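Side-chain contacts in glycoside hydrolase family 31 (Kribbella flavida DSM 17836, PDB 5X3I), which hydrolyses the alpha-1,3-glucosidic linkages of the cyclic tetrasaccharide cyclobis-(1-6)-alpha-nigerosyl to yield isomaltose inside the cell: residues W297-W302 with I559-W564; M318-D323 with T609-A614. The protein carries 1 engineered substitution. All coordinates share one frame; numbering follows the deposited sequence.

Contact 1: W297-W302 with I559-W564; sequences WVFRLW and IVYWGW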
# COMPACT_ATOMS: atom_id res chain seq x y z
N TRP A 297 -8.38 -0.30 -21.69
CA TRP A 297 -9.45 -1.00 -20.96
C TRP A 297 -9.34 -0.88 -19.44
O TRP A 297 -10.34 -1.09 -18.75
CB TRP A 297 -9.52 -2.49 -21.35
CG TRP A 297 -8.31 -3.36 -21.04
CD1 TRP A 297 -7.36 -3.78 -21.92
CD2 TRP A 297 -7.97 -3.95 -19.77
NE1 TRP A 297 -6.44 -4.57 -21.28
CE2 TRP A 297 -6.79 -4.69 -19.96
CE3 TRP A 297 -8.54 -3.92 -18.50
CZ2 TRP A 297 -6.17 -5.39 -18.93
CZ3 TRP A 297 -7.93 -4.62 -17.48
CH2 TRP A 297 -6.76 -5.34 -17.70
N VAL A 298 -8.17 -0.53 -18.90
CA VAL A 298 -8.04 -0.38 -17.45
C VAL A 298 -8.90 0.78 -16.96
O VAL A 298 -9.24 0.85 -15.78
CB VAL A 298 -6.57 -0.17 -16.96
CG1 VAL A 298 -5.68 -1.26 -17.49
CG2 VAL A 298 -6.04 1.22 -17.34
N PHE A 299 -9.30 1.66 -17.87
CA PHE A 299 -10.12 2.80 -17.49
C PHE A 299 -11.61 2.51 -17.43
O PHE A 299 -12.40 3.39 -17.11
CB PHE A 299 -9.85 3.96 -18.44
CG PHE A 299 -8.49 4.55 -18.27
CD1 PHE A 299 -8.11 5.09 -17.05
CD2 PHE A 299 -7.59 4.57 -19.32
CE1 PHE A 299 -6.85 5.64 -16.87
CE2 PHE A 299 -6.32 5.12 -19.14
CZ PHE A 299 -5.96 5.66 -17.93
N ARG A 300 -12.01 1.27 -17.71
CA ARG A 300 -13.40 0.91 -17.54
C ARG A 300 -13.68 0.50 -16.10
O ARG A 300 -12.76 0.40 -15.29
CB ARG A 300 -13.76 -0.23 -18.50
CG ARG A 300 -13.49 0.10 -19.96
CD ARG A 300 -13.90 -1.05 -20.86
NE ARG A 300 -15.33 -1.26 -20.83
CZ ARG A 300 -15.94 -2.31 -21.38
NH1 ARG A 300 -15.22 -3.27 -21.96
NH2 ARG A 300 -17.26 -2.41 -21.33
N LEU A 301 -14.93 0.21 -15.78
CA LEU A 301 -15.29 -0.14 -14.42
C LEU A 301 -14.73 -1.51 -14.05
O LEU A 301 -14.85 -2.47 -14.82
CB LEU A 301 -16.80 -0.12 -14.22
CG LEU A 301 -17.31 -0.72 -12.90
CD1 LEU A 301 -16.81 0.09 -11.69
CD2 LEU A 301 -18.85 -0.83 -12.89
N TRP A 302 -14.11 -1.58 -12.88
CA TRP A 302 -13.65 -2.84 -12.29
C TRP A 302 -14.65 -3.35 -11.26
O TRP A 302 -15.00 -2.64 -10.32
CB TRP A 302 -12.28 -2.67 -11.62
CG TRP A 302 -11.14 -2.37 -12.53
CD1 TRP A 302 -11.07 -1.38 -13.47
CD2 TRP A 302 -9.88 -3.04 -12.57
NE1 TRP A 302 -9.86 -1.41 -14.09
CE2 TRP A 302 -9.10 -2.42 -13.55
CE3 TRP A 302 -9.34 -4.12 -11.85
CZ2 TRP A 302 -7.80 -2.82 -13.85
CZ3 TRP A 302 -8.04 -4.52 -12.15
CH2 TRP A 302 -7.29 -3.88 -13.14
N ILE A 559 2.57 8.05 -9.09
CA ILE A 559 1.73 6.87 -9.19
C ILE A 559 0.54 7.30 -10.04
O ILE A 559 -0.33 8.06 -9.61
CB ILE A 559 1.25 6.36 -7.82
CG1 ILE A 559 2.42 5.95 -6.92
CG2 ILE A 559 0.25 5.20 -8.00
CD1 ILE A 559 3.26 4.82 -7.42
N VAL A 560 0.50 6.78 -11.26
CA VAL A 560 -0.43 7.23 -12.28
C VAL A 560 -1.76 6.49 -12.18
O VAL A 560 -2.82 7.10 -12.05
CB VAL A 560 0.14 7.09 -13.69
CG1 VAL A 560 -0.88 7.53 -14.73
CG2 VAL A 560 1.41 7.94 -13.83
N TYR A 561 -1.72 5.17 -12.32
CA TYR A 561 -2.95 4.44 -12.30
C TYR A 561 -3.29 4.02 -10.88
O TYR A 561 -2.79 3.03 -10.35
CB TYR A 561 -2.82 3.20 -13.19
CG TYR A 561 -2.39 3.49 -14.61
CD1 TYR A 561 -1.05 3.58 -14.96
CD2 TYR A 561 -3.34 3.67 -15.61
CE1 TYR A 561 -0.67 3.83 -16.25
CE2 TYR A 561 -2.98 3.92 -16.90
CZ TYR A 561 -1.65 4.00 -17.22
OH TYR A 561 -1.31 4.25 -18.51
N TRP A 562 -4.27 4.70 -10.33
CA TRP A 562 -4.62 4.58 -8.94
C TRP A 562 -6.13 4.59 -8.78
O TRP A 562 -6.83 5.31 -9.47
CB TRP A 562 -4.00 5.71 -8.11
CG TRP A 562 -4.46 5.75 -6.69
CD1 TRP A 562 -3.81 5.24 -5.61
CD2 TRP A 562 -5.68 6.30 -6.20
NE1 TRP A 562 -4.54 5.46 -4.47
CE2 TRP A 562 -5.70 6.11 -4.81
CE3 TRP A 562 -6.75 6.96 -6.80
CZ2 TRP A 562 -6.75 6.53 -4.01
CZ3 TRP A 562 -7.79 7.39 -6.01
CH2 TRP A 562 -7.78 7.17 -4.63
N GLY A 563 -6.59 3.81 -7.82
CA GLY A 563 -8.00 3.70 -7.51
C GLY A 563 -8.18 3.29 -6.06
O GLY A 563 -7.21 3.23 -5.30
N TRP A 564 -9.42 3.04 -5.66
CA TRP A 564 -9.76 2.68 -4.29
C TRP A 564 -11.04 1.86 -4.30
O TRP A 564 -11.73 1.84 -5.31
CB TRP A 564 -9.94 3.93 -3.42
CG TRP A 564 -11.14 4.80 -3.78
CD1 TRP A 564 -11.40 5.37 -4.98
CD2 TRP A 564 -12.20 5.19 -2.91
NE1 TRP A 564 -12.57 6.07 -4.94
CE2 TRP A 564 -13.08 5.99 -3.67
CE3 TRP A 564 -12.50 4.95 -1.57
CZ2 TRP A 564 -14.24 6.54 -3.13
CZ3 TRP A 564 -13.66 5.50 -1.04
CH2 TRP A 564 -14.51 6.29 -1.81

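Contact 2: M318-D323 with T609-A614; sequences MDTHRD and TPWHVA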
# COMPACT_ATOMS: atom_id res chain seq x y z
N MET A 318 -21.70 -11.24 -13.14
CA MET A 318 -21.44 -10.57 -14.41
C MET A 318 -22.70 -10.58 -15.30
O MET A 318 -22.95 -9.63 -16.01
CB MET A 318 -20.26 -11.21 -15.14
CG MET A 318 -18.91 -11.03 -14.45
SD MET A 318 -18.45 -9.31 -14.16
CE MET A 318 -18.97 -9.08 -12.47
N ASP A 319 -23.48 -11.65 -15.23
CA ASP A 319 -24.75 -11.70 -15.95
C ASP A 319 -25.65 -10.57 -15.46
O ASP A 319 -26.34 -9.93 -16.24
CB ASP A 319 -25.44 -13.06 -15.81
CG ASP A 319 -24.86 -14.12 -16.72
OD1 ASP A 319 -23.95 -13.82 -17.50
OD2 ASP A 319 -25.32 -15.27 -16.66
N THR A 320 -25.62 -10.31 -14.15
CA THR A 320 -26.46 -9.26 -13.60
C THR A 320 -26.01 -7.89 -14.11
O THR A 320 -26.84 -7.07 -14.47
CB THR A 320 -26.50 -9.29 -12.06
OG1 THR A 320 -27.09 -10.52 -11.63
CG2 THR A 320 -27.33 -8.14 -11.52
N HIS A 321 -24.69 -7.66 -14.16
CA HIS A 321 -24.15 -6.45 -14.77
C HIS A 321 -24.71 -6.27 -16.18
O HIS A 321 -25.16 -5.18 -16.54
CB HIS A 321 -22.62 -6.49 -14.84
CG HIS A 321 -21.93 -5.70 -13.76
ND1 HIS A 321 -21.70 -4.34 -13.86
CD2 HIS A 321 -21.41 -6.08 -12.57
CE1 HIS A 321 -21.08 -3.92 -12.78
NE2 HIS A 321 -20.89 -4.95 -11.98
N ARG A 322 -24.66 -7.34 -16.97
CA ARG A 322 -25.15 -7.30 -18.34
C ARG A 322 -26.65 -7.00 -18.38
O ARG A 322 -27.08 -6.14 -19.13
CB ARG A 322 -24.89 -8.63 -19.06
CG ARG A 322 -25.55 -8.71 -20.44
CD ARG A 322 -25.77 -10.16 -20.88
NE ARG A 322 -26.63 -10.89 -19.97
CZ ARG A 322 -26.70 -12.22 -19.93
NH1 ARG A 322 -25.96 -12.95 -20.76
NH2 ARG A 322 -27.51 -12.81 -19.07
N ASP A 323 -27.43 -7.70 -17.58
CA ASP A 323 -28.88 -7.57 -17.65
C ASP A 323 -29.35 -6.21 -17.15
O ASP A 323 -30.37 -5.71 -17.61
CB ASP A 323 -29.55 -8.70 -16.87
CG ASP A 323 -29.29 -10.06 -17.49
OD1 ASP A 323 -28.99 -10.12 -18.69
OD2 ASP A 323 -29.36 -11.07 -16.77
N THR A 609 -21.88 -4.50 -5.05
CA THR A 609 -22.55 -4.31 -6.35
C THR A 609 -23.66 -3.24 -6.26
O THR A 609 -24.30 -3.09 -5.23
CB THR A 609 -23.15 -5.62 -6.89
OG1 THR A 609 -24.20 -6.08 -6.02
CG2 THR A 609 -22.08 -6.69 -7.03
N PRO A 610 -23.88 -2.50 -7.34
CA PRO A 610 -24.91 -1.46 -7.32
C PRO A 610 -26.29 -2.02 -6.96
O PRO A 610 -27.03 -1.38 -6.22
CB PRO A 610 -24.91 -0.93 -8.76
CG PRO A 610 -23.59 -1.27 -9.30
CD PRO A 610 -23.16 -2.54 -8.62
N TRP A 611 -26.62 -3.21 -7.45
CA TRP A 611 -27.93 -3.76 -7.20
C TRP A 611 -28.08 -4.29 -5.79
O TRP A 611 -29.16 -4.22 -5.21
CB TRP A 611 -28.27 -4.87 -8.21
CG TRP A 611 -27.29 -6.00 -8.27
CD1 TRP A 611 -27.34 -7.16 -7.57
CD2 TRP A 611 -26.13 -6.09 -9.10
NE1 TRP A 611 -26.29 -7.97 -7.90
CE2 TRP A 611 -25.52 -7.33 -8.84
CE3 TRP A 611 -25.54 -5.23 -10.04
CZ2 TRP A 611 -24.36 -7.73 -9.48
CZ3 TRP A 611 -24.38 -5.63 -10.66
CH2 TRP A 611 -23.81 -6.87 -10.39
N HIS A 612 -27.01 -4.84 -5.22
CA HIS A 612 -27.12 -5.29 -3.83
C HIS A 612 -27.24 -4.11 -2.89
O HIS A 612 -27.92 -4.19 -1.87
CB HIS A 612 -25.94 -6.16 -3.41
CG HIS A 612 -26.11 -6.73 -2.04
ND1 HIS A 612 -27.12 -7.61 -1.73
CD2 HIS A 612 -25.43 -6.51 -0.89
CE1 HIS A 612 -27.04 -7.93 -0.45
NE2 HIS A 612 -26.02 -7.28 0.08
N VAL A 613 -26.56 -3.02 -3.22
CA VAL A 613 -26.66 -1.81 -2.41
C VAL A 613 -28.09 -1.28 -2.50
O VAL A 613 -28.68 -0.91 -1.49
CB VAL A 613 -25.65 -0.74 -2.86
CG1 VAL A 613 -25.94 0.59 -2.19
CG2 VAL A 613 -24.22 -1.19 -2.55
N ALA A 614 -28.65 -1.28 -3.71
CA ALA A 614 -30.04 -0.89 -3.91
C ALA A 614 -30.96 -1.75 -3.07
O ALA A 614 -31.84 -1.23 -2.39
CB ALA A 614 -30.42 -0.99 -5.39

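Contact 1: W297-W302 with I559-W564
Y561 meets V298 and F299 through CD2 and CE2 of its phenol ring, and everything that passes between 297-302 and 559-564 goes through these three buried side chains; the total area buried is a modest 97 Å². Ahead of Y561 in the chain, V560 lays CG1 over one face of the phenol ring, toward the rim. At Y561, CG stands anti to the carbonyl carbon (chi1 -55°), and the CB bond is directed at the 3-10 segment 297-299. CE2 of Y561 comes within 3.6 Å of CZ of F299, while CD2 of Y561 lies 4.0 Å from CG2 of V298. The two aromatic planes are inclined by 34° with centroids 5.8 Å apart, an oblique pairing that is neither a stack nor an edge-to-face contact. V298 CG2 also sits 4.1 Å above the centre of the F299 ring, so the valine branch is shared by both aromatics. The hydroxyl takes no part in this apolar contact; Y561 OH is hydrogen-bonded to the backbone N of L294, three residues before W297 in the loop that leads to strand 302-304. Topologically, Y561 leads into strand 562-565, the seventh of the eight parallel strands of the TIM barrel, whereas 297-302 leads into the first, 302-304. The contact therefore joins the entrances of two barrel strands, with I531 of strand 531-533 touching both V298 and Y561. Beyond Y561 no side chain of the strand reaches the first segment: W562 NE1 bonds OE2 of E191 and W564 NE1 bonds OG of S586. On the facing side, the V298 backbone is tied down by the indole of W302, whose NE1 donates to V298 O at 2.9 Å with a fairly straight N-H...O angle of 160°.

Contact 2: M318-D323 with T609-A614
This is a helix-to-helix side-chain contact on the periphery of the TIM barrel, made by the indole of W611, from the first turn of helix 610-617, against T320 and H321 near the end of helix 311-323. The geometry shows two different uses of the indole. T320 points its methyl at a face: CG2 lies 3.4 Å from the centroid of the six-membered ring and 15° off the normal, a CH-pi contact. CG2 is anti to the backbone N of T320 (chi1 -64° to OG1), which turns the methyl to the indole and leaves OG1 to bond the carbonyl of A316. H321 takes the rim instead. The CZ3-CH2 edge of W611 is directed at the face of the imidazole in an offset edge-to-face pair, with planes at 85° and centroids 5.0 Å apart; the nearest atoms are H321 CD2 and W611 CH2, at 3.3 Å. The imidazole is held from both nitrogens, ND1 by the carbonyl of I326 and NE2 by the hydroxyl of Y594, which fixes its rotation. Across the indole from T320, the other face is met by T609 OG1, 3.3 Å above the plane and toward the rim. T609 is the helix N-cap, and the same OG1 accepts from H612 N at 3.2 Å, so the indole lies between a methyl and a capping hydroxyl. Dispersion and CH-pi attraction thus carry the link between the helices, while hydrogen bonds to outside partners hold T320 and H321 in the orientations that W611 meets.

In the fold
Both contacts belong to the TIM-barrel domain, with centres about 20 Å apart. Along the chain the segments alternate: 297-302, 318-323, 559-564, 609-614. Contact 1 joins the lead-ins of the first and seventh strands, about 15 Å from the chain's centre; contact 2, at about 28 Å, joins the helix after the first strand to one that follows the eighth. They meet where L301 CD2 packs 3.8 Å from H321 CE1. Helix 622-650 borders segments of both, touching F299 and Y561 of contact 1 and, in 609-614, P610, V613 and A614. Both lie at the barrel's closure, where W302 of the first strand bonds the backbone of M592 and Y594 on and just past the last strand, 591-593, away from the active-site residues.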